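Local coordinates for uncharacterized protein (Leptospirillum rubarum, PDB 3O2I) that is of unknown function but forms a two-chain assembly in which a beta-sheet continues from one subunit into the other, at residues B[26-38]-B[43-56]. Sequence-based numbering, arbitrary orientation.
Sequences DMHIYELVSRDRT and IYLLHSEYWTEDEF
Tyr30 meets Trp51 and Phe56 on one face of a beta hairpin, a worked example of how a single aromatic residue can tie a strand to the loop and helix that follow its partner. Strand 28-35 runs antiparallel to 43-47, with His28–His47, Tyr30–Leu45 and Leu32–Ile43 as hydrogen-bonded pairs. With CG anti to its carbonyl carbon (chi1 -63°), the Tyr30 ring lies over the sheet face, under the loop that follows strand 43-47. There its OH accepts a nearly straight bond from the backbone, Trp51 N to Tyr30 OH 2.6 Å, which fixes the loop just ahead of the helix. The Trp51 five-membered ring turns its edge to the Tyr30 face in an offset edge-to-face pair, planes at 89°. Tyr30 in turn presents an edge to Phe56, its CD1 lying over the centre of that ring, 3.8 Å from Phe56 CD2. Leu32 CD2 approaches the same ring obliquely, 4.0 Å from Phe56 CZ. Thr52 and Glu55 form a capping box at the start of the helix.

The open end of the hairpin, where Met27 and His28 lie against Ser48 to Tyr50, is looser and more exposed. Tyr50 CB sits over one face of the His28 imidazole, a CH-pi contact 4.0 Å from the ring centroid, and the bent selenomethionine Met27 lays CE 3.5 Å from Ser48 N. The opposite sheet face is more buried: Ile29 CG1 touches Leu46 CD1 at 3.9 Å, while the extended Glu31 runs alongside Tyr44, its OE2 salt-bridged to Arg42.

Beyond the pair, helix 72-87 packs on Leu32, Ile43 and Leu45, and strand 90-91 borders 43-47. Along its other edge, strand 28-35 pairs in parallel with a strand of the second subunit, so the sheet continues across the interface; Gln96 of that subunit hydrogen-bonds Trp51 O through its NE2.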
loop_
_atom_site.group_PDB
_atom_site.type_symbol
_atom_site.label_atom_id
_atom_site.label_comp_id
_atom_site.label_asym_id
_atom_site.label_seq_id
_atom_site.Cartn_x
_atom_site.Cartn_y
_atom_site.Cartn_z
ATOM N N ASP B 26 -14.191 7.000 0.455
ATOM C CA ASP B 26 -13.301 6.091 1.174
ATOM C C ASP B 26 -12.745 4.989 0.262
ATOM O O ASP B 26 -13.294 3.889 0.191
ATOM C CB ASP B 26 -14.023 5.470 2.374
ATOM C CG ASP B 26 -13.083 4.699 3.278
ATOM O OD1 ASP B 26 -13.440 3.569 3.683
ATOM O OD2 ASP B 26 -11.979 5.222 3.571
HETATM N N MSE B 27 -11.645 5.297 -0.417
HETATM C CA MSE B 27 -11.067 4.421 -1.431
HETATM C C MSE B 27 -10.392 3.177 -0.880
HETATM O O MSE B 27 -9.965 3.140 0.269
HETATM C CB MSE B 27 -10.079 5.194 -2.306
HETATM C CG MSE B 27 -10.750 6.183 -3.243
HETATM SE SE MSE B 27 -9.596 6.685 -4.716
HETATM C CE MSE B 27 -10.496 5.687 -6.163
ATOM N N HIS B 28 -10.293 2.155 -1.722
ATOM C CA HIS B 28 -9.647 0.914 -1.332
ATOM C C HIS B 28 -8.501 0.547 -2.269
ATOM O O HIS B 28 -8.537 0.839 -3.464
ATOM C CB HIS B 28 -10.684 -0.201 -1.253
ATOM C CG HIS B 28 -11.703 0.023 -0.185
ATOM N ND1 HIS B 28 -11.573 -0.498 1.087
ATOM C CD2 HIS B 28 -12.849 0.748 -0.183
ATOM C CE1 HIS B 28 -12.607 -0.121 1.819
ATOM N NE2 HIS B 28 -13.397 0.634 1.072
ATOM N N ILE B 29 -7.489 -0.100 -1.705
ATOM C CA ILE B 29 -6.256 -0.421 -2.415
ATOM C C ILE B 29 -6.170 -1.902 -2.782
ATOM O O ILE B 29 -6.329 -2.765 -1.911
ATOM C CB ILE B 29 -5.031 -0.081 -1.513
ATOM C CG1 ILE B 29 -5.098 1.397 -1.059
ATOM C CG2 ILE B 29 -3.739 -0.416 -2.227
ATOM C CD1 ILE B 29 -3.992 1.802 -0.060
ATOM N N TYR B 30 -5.888 -2.185 -4.056
ATOM C CA TYR B 30 -5.717 -3.552 -4.539
ATOM C C TYR B 30 -4.333 -3.730 -5.145
ATOM O O TYR B 30 -4.004 -3.130 -6.168
ATOM C CB TYR B 30 -6.846 -3.939 -5.527
ATOM C CG TYR B 30 -8.158 -3.914 -4.808
ATOM C CD1 TYR B 30 -8.661 -5.055 -4.204
ATOM C CD2 TYR B 30 -8.855 -2.730 -4.653
ATOM C CE1 TYR B 30 -9.834 -5.016 -3.483
ATOM C CE2 TYR B 30 -10.031 -2.687 -3.949
ATOM C CZ TYR B 30 -10.507 -3.829 -3.357
ATOM O OH TYR B 30 -11.667 -3.777 -2.638
ATOM N N GLU B 31 -3.524 -4.557 -4.494
ATOM C CA GLU B 31 -2.173 -4.805 -4.959
ATOM C C GLU B 31 -2.004 -6.156 -5.670
ATOM O O GLU B 31 -2.517 -7.178 -5.219
ATOM C CB GLU B 31 -1.200 -4.721 -3.790
ATOM C CG GLU B 31 0.248 -4.871 -4.184
ATOM C CD GLU B 31 1.170 -4.928 -2.965
ATOM O OE1 GLU B 31 0.657 -5.079 -1.837
ATOM O OE2 GLU B 31 2.400 -4.810 -3.144
ATOM N N LEU B 32 -1.255 -6.137 -6.769
ATOM C CA LEU B 32 -0.875 -7.344 -7.503
ATOM C C LEU B 32 0.634 -7.486 -7.450
ATOM O O LEU B 32 1.374 -6.547 -7.771
ATOM C CB LEU B 32 -1.326 -7.247 -8.961
ATOM C CG LEU B 32 -2.827 -7.147 -9.242
ATOM C CD1 LEU B 32 -3.082 -6.699 -10.669
ATOM C CD2 LEU B 32 -3.528 -8.461 -8.971
ATOM N N VAL B 33 1.097 -8.661 -7.048
ATOM C CA VAL B 33 2.523 -8.885 -6.864
ATOM C C VAL B 33 3.061 -9.988 -7.792
ATOM O O VAL B 33 2.488 -11.073 -7.884
ATOM C CB VAL B 33 2.826 -9.264 -5.409
ATOM C CG1 VAL B 33 4.304 -9.566 -5.235
ATOM C CG2 VAL B 33 2.372 -8.134 -4.440
ATOM N N SER B 34 4.161 -9.693 -8.474
ATOM C CA SER B 34 4.919 -10.705 -9.202
ATOM C C SER B 34 6.184 -10.987 -8.412
ATOM O O SER B 34 7.118 -10.189 -8.407
ATOM C CB SER B 34 5.263 -10.226 -10.618
ATOM O OG SER B 34 6.145 -11.121 -11.281
ATOM N N ARG B 35 6.202 -12.123 -7.729
ATOM C CA ARG B 35 7.316 -12.486 -6.868
ATOM C C ARG B 35 8.545 -12.916 -7.666
ATOM O O ARG B 35 8.434 -13.654 -8.644
ATOM C CB ARG B 35 6.894 -13.607 -5.921
ATOM C CG ARG B 35 5.774 -13.216 -4.984
ATOM C CD ARG B 35 5.317 -14.400 -4.157
ATOM N NE ARG B 35 4.030 -14.124 -3.534
ATOM C CZ ARG B 35 3.049 -15.008 -3.424
ATOM N NH1 ARG B 35 3.204 -16.238 -3.908
ATOM N NH2 ARG B 35 1.907 -14.659 -2.834
ATOM N N ASP B 36 9.711 -12.450 -7.231
ATOM C CA ASP B 36 10.970 -12.738 -7.907
ATOM C C ASP B 36 12.129 -12.442 -6.965
ATOM O O ASP B 36 12.002 -11.632 -6.048
ATOM C CB ASP B 36 11.099 -11.895 -9.178
ATOM C CG ASP B 36 12.235 -12.357 -10.075
ATOM O OD1 ASP B 36 11.966 -13.137 -11.012
ATOM O OD2 ASP B 36 13.392 -11.941 -9.847
ATOM N N ARG B 37 13.260 -13.094 -7.198
ATOM C CA ARG B 37 14.419 -12.949 -6.322
ATOM C C ARG B 37 14.971 -11.521 -6.303
ATOM O O ARG B 37 15.218 -10.956 -5.237
ATOM C CB ARG B 37 15.516 -13.923 -6.748
ATOM C CG ARG B 37 15.022 -15.343 -6.976
ATOM C CD ARG B 37 16.093 -16.192 -7.642
ATOM N NE ARG B 37 15.748 -17.611 -7.645
ATOM C CZ ARG B 37 16.588 -18.577 -8.006
ATOM N NH1 ARG B 37 17.821 -18.271 -8.393
ATOM N NH2 ARG B 37 16.199 -19.846 -7.979
ATOM N N THR B 38 15.158 -10.943 -7.486
ATOM C CA THR B 38 15.800 -9.636 -7.603
ATOM C C THR B 38 14.920 -8.590 -8.293
ATOM O O THR B 38 15.107 -7.388 -8.094
ATOM C CB THR B 38 17.134 -9.744 -8.369
ATOM O OG1 THR B 38 16.880 -10.147 -9.721
ATOM C CG2 THR B 38 18.053 -10.763 -7.704
ATOM N N ILE B 43 2.159 -3.778 -8.210
ATOM C CA ILE B 43 1.192 -2.885 -8.828
ATOM C C ILE B 43 0.142 -2.560 -7.792
ATOM O O ILE B 43 -0.457 -3.458 -7.198
ATOM C CB ILE B 43 0.469 -3.538 -10.017
ATOM C CG1 ILE B 43 1.461 -4.209 -10.964
ATOM C CG2 ILE B 43 -0.380 -2.503 -10.751
ATOM C CD1 ILE B 43 1.961 -3.302 -12.061
ATOM N N TYR B 44 -0.080 -1.272 -7.579
ATOM C CA TYR B 44 -1.078 -0.821 -6.617
ATOM C C TYR B 44 -2.214 -0.175 -7.370
ATOM O O TYR B 44 -2.012 0.835 -8.043
ATOM C CB TYR B 44 -0.457 0.194 -5.632
ATOM C CG TYR B 44 0.649 -0.403 -4.790
ATOM C CD1 TYR B 44 0.356 -1.103 -3.628
ATOM C CD2 TYR B 44 1.981 -0.286 -5.168
ATOM C CE1 TYR B 44 1.357 -1.665 -2.858
ATOM C CE2 TYR B 44 2.997 -0.836 -4.392
ATOM C CZ TYR B 44 2.673 -1.528 -3.243
ATOM O OH TYR B 44 3.667 -2.080 -2.462
ATOM N N LEU B 45 -3.407 -0.751 -7.252
ATOM C CA LEU B 45 -4.602 -0.192 -7.884
ATOM C C LEU B 45 -5.561 0.369 -6.839
ATOM O O LEU B 45 -5.668 -0.152 -5.736
ATOM C CB LEU B 45 -5.333 -1.260 -8.690
ATOM C CG LEU B 45 -4.542 -1.994 -9.774
ATOM C CD1 LEU B 45 -5.484 -2.933 -10.529
ATOM C CD2 LEU B 45 -3.895 -1.017 -10.730
ATOM N N LEU B 46 -6.274 1.419 -7.209
ATOM C CA LEU B 46 -7.234 2.053 -6.321
ATOM C C LEU B 46 -8.627 1.885 -6.870
ATOM O O LEU B 46 -8.822 1.937 -8.079
ATOM C CB LEU B 46 -6.946 3.555 -6.228
ATOM C CG LEU B 46 -5.914 4.062 -5.232
ATOM C CD1 LEU B 46 -5.087 2.914 -4.687
ATOM C CD2 LEU B 46 -5.052 5.162 -5.864
ATOM N N HIS B 47 -9.597 1.703 -5.983
ATOM C CA HIS B 47 -11.002 1.733 -6.385
ATOM C C HIS B 47 -11.841 2.412 -5.309
ATOM O O HIS B 47 -11.553 2.288 -4.121
ATOM C CB HIS B 47 -11.535 0.324 -6.644
ATOM C CG HIS B 47 -12.721 0.290 -7.552
ATOM N ND1 HIS B 47 -13.970 0.725 -7.162
ATOM C CD2 HIS B 47 -12.848 -0.119 -8.838
ATOM C CE1 HIS B 47 -14.815 0.588 -8.169
ATOM N NE2 HIS B 47 -14.159 0.087 -9.201
ATOM N N SER B 48 -12.879 3.129 -5.729
ATOM C CA SER B 48 -13.762 3.797 -4.783
ATOM C C SER B 48 -14.637 2.816 -4.012
ATOM O O SER B 48 -15.157 3.153 -2.953
ATOM C CB SER B 48 -14.617 4.875 -5.467
ATOM O OG SER B 48 -15.507 4.322 -6.421
ATOM N N GLU B 49 -14.797 1.602 -4.533
ATOM C CA GLU B 49 -15.609 0.605 -3.838
ATOM C C GLU B 49 -14.806 -0.557 -3.269
ATOM O O GLU B 49 -13.686 -0.828 -3.699
ATOM C CB GLU B 49 -16.739 0.086 -4.728
ATOM C CG GLU B 49 -17.837 1.110 -4.970
ATOM C CD GLU B 49 -19.201 0.457 -5.124
ATOM O OE1 GLU B 49 -19.525 -0.014 -6.237
ATOM O OE2 GLU B 49 -19.946 0.403 -4.123
ATOM N N TYR B 50 -15.391 -1.226 -2.280
ATOM C CA TYR B 50 -14.779 -2.402 -1.687
ATOM C C TYR B 50 -15.152 -3.639 -2.487
ATOM O O TYR B 50 -16.324 -3.873 -2.784
ATOM C CB TYR B 50 -15.223 -2.574 -0.231
ATOM C CG TYR B 50 -14.840 -3.912 0.365
ATOM C CD1 TYR B 50 -15.807 -4.870 0.654
ATOM C CD2 TYR B 50 -13.501 -4.227 0.621
ATOM C CE1 TYR B 50 -15.458 -6.107 1.189
ATOM C CE2 TYR B 50 -13.140 -5.463 1.149
ATOM C CZ TYR B 50 -14.120 -6.397 1.435
ATOM O OH TYR B 50 -13.757 -7.620 1.960
ATOM N N TRP B 51 -14.145 -4.418 -2.851
ATOM C CA TRP B 51 -14.365 -5.702 -3.493
ATOM C C TRP B 51 -13.944 -6.752 -2.488
ATOM O O TRP B 51 -12.841 -6.668 -1.948
ATOM C CB TRP B 51 -13.498 -5.838 -4.745
ATOM C CG TRP B 51 -13.738 -4.810 -5.811
ATOM C CD1 TRP B 51 -13.279 -3.526 -5.825
ATOM C CD2 TRP B 51 -14.472 -4.989 -7.034
ATOM N NE1 TRP B 51 -13.695 -2.889 -6.974
ATOM C CE2 TRP B 51 -14.424 -3.766 -7.732
ATOM C CE3 TRP B 51 -15.170 -6.061 -7.600
ATOM C CZ2 TRP B 51 -15.054 -3.584 -8.968
ATOM C CZ3 TRP B 51 -15.790 -5.880 -8.831
ATOM C CH2 TRP B 51 -15.727 -4.651 -9.500
ATOM N N THR B 52 -14.815 -7.722 -2.218
ATOM C CA THR B 52 -14.456 -8.862 -1.373
ATOM C C THR B 52 -13.238 -9.578 -1.977
ATOM O O THR B 52 -12.907 -9.366 -3.142
ATOM C CB THR B 52 -15.606 -9.882 -1.287
ATOM O OG1 THR B 52 -15.580 -10.698 -2.457
ATOM C CG2 THR B 52 -16.974 -9.179 -1.191
ATOM N N GLU B 53 -12.571 -10.421 -1.195
ATOM C CA GLU B 53 -11.407 -11.142 -1.712
ATOM C C GLU B 53 -11.813 -12.060 -2.879
ATOM O O GLU B 53 -11.123 -12.132 -3.900
ATOM C CB GLU B 53 -10.700 -11.939 -0.601
ATOM C CG GLU B 53 -9.243 -12.361 -0.927
ATOM C CD GLU B 53 -8.220 -11.217 -0.777
ATOM O OE1 GLU B 53 -8.631 -10.069 -0.479
ATOM O OE2 GLU B 53 -7.000 -11.475 -0.947
ATOM N N ASP B 54 -12.941 -12.744 -2.739
ATOM C CA ASP B 54 -13.425 -13.625 -3.810
ATOM C C ASP B 54 -13.749 -12.872 -5.096
ATOM O O ASP B 54 -13.405 -13.320 -6.187
ATOM C CB ASP B 54 -14.624 -14.436 -3.340
ATOM C CG ASP B 54 -14.222 -15.559 -2.428
ATOM O OD1 ASP B 54 -13.002 -15.782 -2.292
ATOM O OD2 ASP B 54 -15.113 -16.217 -1.852
ATOM N N GLU B 55 -14.392 -11.719 -4.965
ATOM C CA GLU B 55 -14.665 -10.870 -6.119
ATOM C C GLU B 55 -13.352 -10.467 -6.790
ATOM O O GLU B 55 -13.231 -10.489 -8.016
ATOM C CB GLU B 55 -15.453 -9.627 -5.687
ATOM C CG GLU B 55 -16.949 -9.881 -5.444
ATOM C CD GLU B 55 -17.658 -8.653 -4.890
ATOM O OE1 GLU B 55 -17.028 -7.872 -4.136
ATOM O OE2 GLU B 55 -18.843 -8.470 -5.211
ATOM N N PHE B 56 -12.371 -10.103 -5.966
ATOM C CA PHE B 56 -11.035 -9.733 -6.436
ATOM C C PHE B 56 -10.386 -10.849 -7.274
ATOM O O PHE B 56 -9.940 -10.604 -8.395
ATOM C CB PHE B 56 -10.159 -9.349 -5.231
ATOM C CG PHE B 56 -8.824 -8.753 -5.592
ATOM C CD1 PHE B 56 -8.600 -8.206 -6.840
ATOM C CD2 PHE B 56 -7.788 -8.725 -4.651
ATOM C CE1 PHE B 56 -7.368 -7.665 -7.169
ATOM C CE2 PHE B 56 -6.564 -8.182 -4.969
ATOM C CZ PHE B 56 -6.348 -7.647 -6.228
#